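Local coordinates for protein separin (PDB 5U1T) that cleaves the MCD1/SCC1 subunit of cohesin at the onset of anaphase, as a caspase-like cysteine protease that securin holds inactive for most of the cell cycle, at residues 100-103 / 109-112. Sequence-based numbering, arbitrary orientation.
Sequences FLFN and QAHS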
loop_
_atom_site.group_PDB
_atom_site.type_symbol
_atom_site.label_atom_id
_atom_site.label_comp_id
_atom_site.label_asym_id
_atom_site.label_seq_id
_atom_site.Cartn_x
_atom_site.Cartn_y
_atom_site.Cartn_z
ATOM N N PHE A 100 7.952 14.698 58.353
ATOM C CA PHE A 100 8.816 14.448 57.206
ATOM C C PHE A 100 8.458 13.129 56.520
ATOM O O PHE A 100 8.263 13.090 55.308
ATOM C CB PHE A 100 10.273 14.453 57.666
ATOM C CG PHE A 100 11.281 14.198 56.576
ATOM C CD1 PHE A 100 11.147 14.773 55.321
ATOM C CD2 PHE A 100 12.410 13.411 56.833
ATOM C CE1 PHE A 100 12.110 14.539 54.315
ATOM C CE2 PHE A 100 13.375 13.182 55.844
ATOM C CZ PHE A 100 13.223 13.745 54.581
ATOM N N LEU A 101 8.337 12.064 57.312
ATOM C CA LEU A 101 7.972 10.747 56.813
ATOM C C LEU A 101 6.640 10.807 56.056
ATOM O O LEU A 101 6.477 10.209 54.966
ATOM C CB LEU A 101 7.896 9.734 57.973
ATOM C CG LEU A 101 7.624 8.254 57.639
ATOM C CD1 LEU A 101 8.213 7.322 58.695
ATOM C CD2 LEU A 101 6.126 7.955 57.441
ATOM N N PHE A 102 5.691 11.529 56.642
ATOM C CA PHE A 102 4.359 11.615 56.080
ATOM C C PHE A 102 4.345 12.436 54.800
ATOM O O PHE A 102 3.709 12.051 53.824
ATOM C CB PHE A 102 3.398 12.218 57.072
ATOM C CG PHE A 102 1.985 12.240 56.604
ATOM C CD1 PHE A 102 1.152 11.168 56.845
ATOM C CD2 PHE A 102 1.473 13.344 55.941
ATOM C CE1 PHE A 102 -0.162 11.190 56.430
ATOM C CE2 PHE A 102 0.155 13.376 55.522
ATOM C CZ PHE A 102 -0.664 12.296 55.768
ATOM N N ASN A 103 5.052 13.561 54.814
ATOM C CA ASN A 103 5.050 14.468 53.683
ATOM C C ASN A 103 5.684 13.841 52.442
ATOM O O ASN A 103 5.276 14.119 51.330
ATOM C CB ASN A 103 5.756 15.766 54.048
ATOM C CG ASN A 103 4.884 16.678 54.862
ATOM O OD1 ASN A 103 3.664 16.511 54.922
ATOM N ND2 ASN A 103 5.498 17.648 55.503
ATOM N N GLN A 109 -0.216 17.179 52.775
ATOM C CA GLN A 109 0.988 17.588 53.483
ATOM C C GLN A 109 0.635 17.929 54.911
ATOM O O GLN A 109 -0.491 18.328 55.195
ATOM C CB GLN A 109 1.643 18.771 52.781
ATOM C CG GLN A 109 2.168 18.417 51.403
ATOM C CD GLN A 109 3.323 17.439 51.465
ATOM O OE1 GLN A 109 3.167 16.238 51.179
ATOM N NE2 GLN A 109 4.500 17.945 51.854
ATOM N N ALA A 110 1.581 17.746 55.821
ATOM C CA ALA A 110 1.326 18.058 57.220
ATOM C C ALA A 110 2.339 19.083 57.689
ATOM O O ALA A 110 3.495 19.076 57.243
ATOM C CB ALA A 110 1.391 16.799 58.078
ATOM N N HIS A 111 1.914 19.983 58.564
ATOM C CA HIS A 111 2.884 20.870 59.172
ATOM C C HIS A 111 2.623 21.015 60.667
ATOM O O HIS A 111 3.005 22.008 61.290
ATOM C CB HIS A 111 2.907 22.227 58.458
ATOM C CG HIS A 111 1.552 22.779 58.150
ATOM N ND1 HIS A 111 0.990 22.700 56.891
ATOM C CD2 HIS A 111 0.668 23.456 58.924
ATOM C CE1 HIS A 111 -0.198 23.286 56.912
ATOM N NE2 HIS A 111 -0.419 23.751 58.137
ATOM N N SER A 112 1.986 19.989 61.225
ATOM C CA SER A 112 1.832 19.801 62.661
ATOM C C SER A 112 1.470 18.349 62.930
ATOM O O SER A 112 1.092 17.606 62.015
ATOM C CB SER A 112 0.764 20.737 63.235
ATOM O OG SER A 112 -0.547 20.300 62.929
#
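The carboxamide of Asn103, the last residue of helix 91-103, pairs with both backbone polar atoms of Ala110 in the loop leading to helix 113-117. Its CB leaves the helix at an angle to the loop and lies beside the side-chain amide of Gln109. With CG anti to the carbonyl carbon (chi1 -79°), the amide swings over to the loop, and CG then stands 3.6 Å from Ala110 N. From there the two branches divide the work. OD1 takes the backbone N-H of Ala110 on a lone pair in its carbonyl plane, with 2.6 Å between OD1 and N and an N-H...O angle of 164°. ND2 donates to Ala110 O at 3.0 Å. Ala110 O lies close to the amide plane of Asn103, and ND2 lies in the carbonyl plane of Ala110. Next to the bonded pair, at CB and CG of Asn103, the Gln109 side chain bends back at its second torsion and crosses that of Asn103, with the amide planes 32° apart.

On the buried side of the loop, the methyl of Ala110 points to the helix and meets Phe102, CB to CD2 4.1 Å, approaching the ring obliquely. OD1 of Asn103 lies at the edge of the same ring. Ile116 of helix 113-117 touches both Phe102 and Ala110, so the helical turn, the loop and the following helix meet here, far from the cysteine inferred to be catalytic. The two bonds tie the end of helix 91-103 to the loop across five residues that are neither helix nor strand. One amide thus serves both the N-H and the C=O of Ala110, and bonds from its two branches hold the rotation of the Asn103 carboxamide.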